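Local coordinates for ebony (Drosophila melanogaster, PDB 6DYN), which probably joins beta-alanine to biogenic amines such as histamine, the piece here being its C-terminal domain, which holds the amine, at residues A[94-99]-A[195-200]; A[160-165]-A[204-209]. All coordinates share one frame; numbering follows the deposited sequence.

Contact 1 (A[94-99]-A[195-200]); sequences LIVFEF and RPFGDA
I95 and P196 mark the closest backbone approach, their CA atoms 7.9 Å apart, where the first turns of helix 93-111 meet two successive type I beta turns, R195 to G198 and F197 to A200. No hydrogen bond crosses between them, and the two segments meet through apolar side chains. F197 takes the largest share, its flat ring long enough to reach from the turns to the helix and touch I95, V96 and F99 at once. Its CE2 comes over one face of the F99 ring, 3.6 Å from F99 CG. The ring centroids lie 5.1 Å apart, with the planes inclined at 55°. F99 has its CG anti to the backbone N (chi1 173°), a setting that swings the ring off the helix and offers F197 a broad apolar face.

The loop holding F197 joins strand 178-184 to strand 205-212, neighbouring antiparallel strands at one end of a mixed sheet whose strand order, 1-2-3-4-5-7-6, is that of a GNAT-like acyltransferase fold. The contact thus ties this long connection to the helix that precedes strand 119-127. Y188, from the same loop, also meets the F99 ring.

P196 suits the second position of the first turn, where its ring holds phi near the value a type I turn needs (here -61°). Its CG sits over one face of the F197 ring, toward the rim, and lies 3.6 Å from I95 CG2. This methyl branch lets the isoleucine rest against the proline while approaching F197 CZ more loosely at 4.4 Å. V96 adds its CG2 at the edge of the F197 ring, near the ring plane and 4.4 Å from F197 CE1. Its compact branched side chain is buried here and also touches the bound histamine.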
loop_
_atom_site.group_PDB
_atom_site.type_symbol
_atom_site.label_atom_id
_atom_site.label_comp_id
_atom_site.label_asym_id
_atom_site.label_seq_id
_atom_site.Cartn_x
_atom_site.Cartn_y
_atom_site.Cartn_z
ATOM N N LEU A 94 2.928 13.077 6.240
ATOM C CA LEU A 94 1.545 13.463 6.508
ATOM C C LEU A 94 0.880 14.043 5.268
ATOM O O LEU A 94 -0.317 13.850 5.058
ATOM C CB LEU A 94 1.480 14.469 7.654
ATOM C CG LEU A 94 0.083 15.006 7.976
ATOM C CD1 LEU A 94 -0.823 13.849 8.354
ATOM C CD2 LEU A 94 0.123 16.051 9.096
ATOM N N ILE A 95 1.632 14.755 4.439
ATOM C CA ILE A 95 1.047 15.306 3.222
ATOM C C ILE A 95 0.668 14.189 2.256
ATOM O O ILE A 95 -0.335 14.282 1.539
ATOM C CB ILE A 95 2.015 16.322 2.585
ATOM C CG1 ILE A 95 2.228 17.506 3.539
ATOM C CG2 ILE A 95 1.496 16.800 1.224
ATOM C CD1 ILE A 95 3.106 18.618 2.971
ATOM N N VAL A 96 1.463 13.118 2.215
ATOM C CA VAL A 96 1.132 11.979 1.355
ATOM C C VAL A 96 -0.179 11.345 1.802
ATOM O O VAL A 96 -1.067 11.074 0.982
ATOM C CB VAL A 96 2.280 10.952 1.337
ATOM C CG1 VAL A 96 1.812 9.654 0.732
ATOM C CG2 VAL A 96 3.447 11.491 0.538
ATOM N N PHE A 97 -0.332 11.124 3.111
ATOM C CA PHE A 97 -1.557 10.503 3.607
ATOM C C PHE A 97 -2.760 11.420 3.441
ATOM O O PHE A 97 -3.858 10.949 3.134
ATOM C CB PHE A 97 -1.392 10.092 5.066
ATOM C CG PHE A 97 -0.512 8.889 5.238
ATOM C CD1 PHE A 97 -1.050 7.615 5.212
ATOM C CD2 PHE A 97 0.863 9.028 5.380
ATOM C CE1 PHE A 97 -0.234 6.498 5.353
ATOM C CE2 PHE A 97 1.688 7.912 5.519
ATOM C CZ PHE A 97 1.135 6.647 5.511
ATOM N N GLU A 98 -2.571 12.729 3.628
ATOM C CA GLU A 98 -3.663 13.666 3.387
ATOM C C GLU A 98 -4.058 13.672 1.913
ATOM O O GLU A 98 -5.247 13.728 1.583
ATOM C CB GLU A 98 -3.258 15.066 3.847
ATOM C CG GLU A 98 -3.537 15.356 5.321
ATOM C CD GLU A 98 -2.999 16.712 5.787
ATOM O OE1 GLU A 98 -2.703 17.581 4.940
ATOM O OE2 GLU A 98 -2.896 16.917 7.011
ATOM N N PHE A 99 -3.067 13.620 1.012
ATOM C CA PHE A 99 -3.369 13.496 -0.412
ATOM C C PHE A 99 -4.111 12.203 -0.708
ATOM O O PHE A 99 -5.067 12.200 -1.489
ATOM C CB PHE A 99 -2.097 13.560 -1.253
ATOM C CG PHE A 99 -2.333 13.256 -2.731
ATOM C CD1 PHE A 99 -3.270 13.978 -3.455
ATOM C CD2 PHE A 99 -1.638 12.242 -3.369
ATOM C CE1 PHE A 99 -3.503 13.714 -4.795
ATOM C CE2 PHE A 99 -1.864 11.961 -4.705
ATOM C CZ PHE A 99 -2.794 12.702 -5.424
ATOM N N ARG A 195 1.497 23.373 -3.918
ATOM C CA ARG A 195 1.329 22.084 -4.587
ATOM C C ARG A 195 2.532 21.209 -4.265
ATOM O O ARG A 195 3.578 21.323 -4.927
ATOM C CB ARG A 195 1.181 22.264 -6.100
ATOM C CG ARG A 195 0.060 23.220 -6.491
ATOM C CD ARG A 195 0.056 23.560 -7.995
ATOM N NE ARG A 195 -1.128 22.976 -8.624
ATOM C CZ ARG A 195 -2.355 23.497 -8.561
ATOM N NH1 ARG A 195 -2.555 24.644 -7.915
ATOM N NH2 ARG A 195 -3.387 22.878 -9.150
ATOM N N PRO A 196 2.441 20.327 -3.267
ATOM C CA PRO A 196 3.628 19.552 -2.856
ATOM C C PRO A 196 4.203 18.663 -3.951
ATOM O O PRO A 196 5.420 18.447 -3.973
ATOM C CB PRO A 196 3.118 18.722 -1.670
ATOM C CG PRO A 196 1.624 18.715 -1.796
ATOM C CD PRO A 196 1.263 20.043 -2.441
ATOM N N PHE A 197 3.370 18.142 -4.858
ATOM C CA PHE A 197 3.825 17.363 -6.006
ATOM C C PHE A 197 3.781 18.174 -7.301
ATOM O O PHE A 197 3.621 17.599 -8.382
ATOM C CB PHE A 197 2.990 16.088 -6.165
ATOM C CG PHE A 197 2.556 15.487 -4.862
ATOM C CD1 PHE A 197 3.490 14.906 -4.013
ATOM C CD2 PHE A 197 1.217 15.512 -4.479
ATOM C CE1 PHE A 197 3.110 14.359 -2.796
ATOM C CE2 PHE A 197 0.821 14.976 -3.251
ATOM C CZ PHE A 197 1.773 14.402 -2.409
ATOM N N GLY A 198 3.915 19.505 -7.209
ATOM C CA GLY A 198 3.700 20.344 -8.375
ATOM C C GLY A 198 4.786 20.195 -9.421
ATOM O O GLY A 198 4.543 20.420 -10.612
ATOM N N ASP A 199 5.984 19.796 -9.003
ATOM C CA ASP A 199 7.066 19.548 -9.947
ATOM C C ASP A 199 6.904 18.241 -10.726
ATOM O O ASP A 199 7.583 18.060 -11.739
ATOM C CB ASP A 199 8.411 19.531 -9.208
ATOM C CG ASP A 199 8.795 20.896 -8.640
ATOM O OD1 ASP A 199 8.452 21.935 -9.252
ATOM O OD2 ASP A 199 9.450 20.924 -7.576
ATOM N N ALA A 200 6.045 17.323 -10.284
ATOM C CA ALA A 200 5.910 16.041 -10.971
ATOM C C ALA A 200 5.373 16.238 -12.390
ATOM O O ALA A 200 4.612 17.178 -12.650
ATOM C CB ALA A 200 4.986 15.109 -10.191
#

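Contact 2 (A[160-165]-A[204-209]); sequences FTTNTS and QRAIVH. With CA (calcium ion), chain C; HSM (histamine), chain B.
N163 and H209 bring an amide and an imidazole together with planes 49° apart. One face of the H209 ring carries I207 CG2, near the rim, while N163 CB lies in plane at the ring edge. They sit on neighbouring antiparallel strands 158-163 and 205-212 of the GNAT-like sheet, the second lying next to the edge strand 178-184; T161 with H209 and N163 with I207 are hydrogen-bonded pairs. N163 ND2 donates to H209 ND1 at 2.9 Å; the bond is nearly straight, in the amide plane but tilted 32° from the ring. Asparagine suits this place because its other end, OD1, binds calcium at 2.4 Å. An alanine in place of H209 would probably rob ND2 of its acceptor and let the amide turn, making the aim of OD1 at the metal less certain.

On the opposite face, V208 CG1 packs 3.4 Å from F160 CE1, and T162 OG1 turns to E104. The amine N of histamine makes a weak bond to T162 O and donates to a water that also binds calcium. Just past the N163 and I207 pair, a second water joins the segments, donating to T164 O and R205 O and accepting from Q204 NE2 at 2.9 Å.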
loop_
_atom_site.group_PDB
_atom_site.type_symbol
_atom_site.label_atom_id
_atom_site.label_comp_id
_atom_site.label_asym_id
_atom_site.label_seq_id
_atom_site.Cartn_x
_atom_site.Cartn_y
_atom_site.Cartn_z
ATOM N N PHE A 160 -9.671 -2.208 -2.044
ATOM C CA PHE A 160 -9.641 -0.772 -2.287
ATOM C C PHE A 160 -8.197 -0.334 -2.111
ATOM O O PHE A 160 -7.604 -0.593 -1.061
ATOM C CB PHE A 160 -10.561 -0.072 -1.278
ATOM C CG PHE A 160 -10.721 1.409 -1.462
ATOM C CD1 PHE A 160 -11.186 1.932 -2.652
ATOM C CD2 PHE A 160 -10.509 2.276 -0.389
ATOM C CE1 PHE A 160 -11.399 3.307 -2.799
ATOM C CE2 PHE A 160 -10.716 3.642 -0.531
ATOM C CZ PHE A 160 -11.156 4.153 -1.758
ATOM N N THR A 161 -7.625 0.309 -3.124
ATOM C CA THR A 161 -6.243 0.757 -3.022
ATOM C C THR A 161 -6.034 1.949 -3.941
ATOM O O THR A 161 -6.725 2.094 -4.957
ATOM C CB THR A 161 -5.244 -0.374 -3.367
ATOM O OG1 THR A 161 -3.905 0.056 -3.088
ATOM C CG2 THR A 161 -5.327 -0.755 -4.832
ATOM N N THR A 162 -5.095 2.818 -3.562
ATOM C CA THR A 162 -4.630 3.882 -4.441
ATOM C C THR A 162 -3.254 3.490 -4.963
ATOM O O THR A 162 -2.312 3.347 -4.185
ATOM C CB THR A 162 -4.584 5.233 -3.724
ATOM O OG1 THR A 162 -5.882 5.513 -3.215
ATOM C CG2 THR A 162 -4.259 6.351 -4.696
ATOM N N ASN A 163 -3.145 3.309 -6.270
ATOM C CA ASN A 163 -1.905 2.871 -6.891
ATOM C C ASN A 163 -1.180 4.080 -7.463
ATOM O O ASN A 163 -1.753 4.834 -8.257
ATOM C CB ASN A 163 -2.193 1.815 -7.951
ATOM C CG ASN A 163 -2.468 0.457 -7.317
ATOM O OD1 ASN A 163 -1.705 0.011 -6.478
ATOM N ND2 ASN A 163 -3.589 -0.155 -7.654
ATOM N N THR A 164 0.074 4.274 -7.031
ATOM C CA THR A 164 0.814 5.495 -7.326
ATOM C C THR A 164 2.036 5.272 -8.205
ATOM O O THR A 164 2.747 6.233 -8.517
ATOM C CB THR A 164 1.246 6.176 -6.019
ATOM O OG1 THR A 164 1.917 5.224 -5.206
ATOM C CG2 THR A 164 0.022 6.720 -5.252
ATOM N N SER A 165 2.307 4.044 -8.610
ATOM C CA SER A 165 3.387 3.831 -9.553
ATOM C C SER A 165 2.840 3.170 -10.807
ATOM O O SER A 165 1.803 2.497 -10.764
ATOM C CB SER A 165 4.496 2.958 -8.958
ATOM O OG SER A 165 4.093 1.601 -8.913
ATOM N N GLN A 204 2.242 11.664 -14.211
ATOM C CA GLN A 204 2.208 10.910 -12.954
ATOM C C GLN A 204 0.820 11.017 -12.331
ATOM O O GLN A 204 0.366 12.117 -11.982
ATOM C CB GLN A 204 3.276 11.385 -11.969
ATOM C CG GLN A 204 3.265 10.577 -10.665
ATOM C CD GLN A 204 4.348 10.971 -9.659
ATOM O OE1 GLN A 204 5.292 11.682 -9.982
ATOM N NE2 GLN A 204 4.214 10.488 -8.436
ATOM N N ARG A 205 0.161 9.868 -12.188
ATOM C CA ARG A 205 -1.198 9.745 -11.687
ATOM C C ARG A 205 -1.224 9.061 -10.321
ATOM O O ARG A 205 -0.312 8.331 -9.936
ATOM C CB ARG A 205 -2.074 8.943 -12.666
ATOM C CG ARG A 205 -1.769 9.127 -14.156
ATOM C CD ARG A 205 -1.868 10.582 -14.604
ATOM N NE ARG A 205 -3.236 11.063 -14.472
ATOM C CZ ARG A 205 -3.629 12.297 -14.755
ATOM N NH1 ARG A 205 -2.760 13.189 -15.179
ATOM N NH2 ARG A 205 -4.896 12.636 -14.601
ATOM N N ALA A 206 -2.280 9.335 -9.567
ATOM C CA ALA A 206 -2.694 8.486 -8.461
ATOM C C ALA A 206 -4.034 7.920 -8.885
ATOM O O ALA A 206 -4.962 8.681 -9.188
ATOM C CB ALA A 206 -2.812 9.256 -7.139
ATOM N N ILE A 207 -4.128 6.601 -8.949
ATOM C CA ILE A 207 -5.329 5.945 -9.442
ATOM C C ILE A 207 -5.939 5.165 -8.295
ATOM O O ILE A 207 -5.269 4.322 -7.679
ATOM C CB ILE A 207 -5.040 5.044 -10.650
ATOM C CG1 ILE A 207 -4.395 5.900 -11.768
ATOM C CG2 ILE A 207 -6.314 4.387 -11.111
ATOM C CD1 ILE A 207 -3.853 5.107 -12.919
ATOM N N VAL A 208 -7.192 5.477 -7.995
ATOM C CA VAL A 208 -7.954 4.802 -6.958
ATOM C C VAL A 208 -8.611 3.602 -7.608
ATOM O O VAL A 208 -9.425 3.760 -8.526
ATOM C CB VAL A 208 -9.012 5.726 -6.336
ATOM C CG1 VAL A 208 -9.825 4.955 -5.308
ATOM C CG2 VAL A 208 -8.362 6.915 -5.697
ATOM N N HIS A 209 -8.265 2.416 -7.125
ATOM C CA HIS A 209 -8.688 1.154 -7.714
ATOM C C HIS A 209 -9.592 0.405 -6.747
ATOM O O HIS A 209 -9.393 0.459 -5.532
ATOM C CB HIS A 209 -7.478 0.277 -8.055
ATOM C CG HIS A 209 -6.835 0.609 -9.365
ATOM N ND1 HIS A 209 -5.524 1.024 -9.465
ATOM C CD2 HIS A 209 -7.314 0.565 -10.632
ATOM C CE1 HIS A 209 -5.226 1.238 -10.737
ATOM N NE2 HIS A 209 -6.297 0.971 -11.465
HETATM CA CA CA C . -1.638 -1.563 -4.637
HETATM N N HSM B . -0.938 2.746 -1.470
HETATM C CA HSM B . -0.699 4.178 -1.584
HETATM C CB HSM B . 0.648 4.424 -2.284
HETATM C CG HSM B . 1.639 5.079 -1.312
HETATM N ND1 HSM B . 1.711 4.860 -0.012
HETATM C CD2 HSM B . 2.615 5.987 -1.635
HETATM C CE1 HSM B . 2.707 5.617 0.487
HETATM N NE2 HSM B . 3.260 6.306 -0.529
HETATM O O HOH W 1 -0.436 0.736 -3.629
HETATM O O HOH W 2 1.851 8.805 -8.116
#

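In the fold
Both contacts are buried, but contact 2 lies nearer the centre of the chain, its centre about 10 Å from it against about 16 Å for contact 1. Contact 2 joins neighbouring strands of the sheet, with backbone bonds and a polar network reaching a metal; contact 1 lays a helix against a loop by apolar side chains alone. The chain of contact 1 runs on from 195-200 into strand 205-212, and helix 93-111, part of contact 1, also packs on contact 2. F99 links them directly, its CE2 3.8 Å from A206 CB. Histamine touches both: V96 of contact 1 meets it, and the T164 side chain of contact 2 packs on it, beside the weak bond from T162.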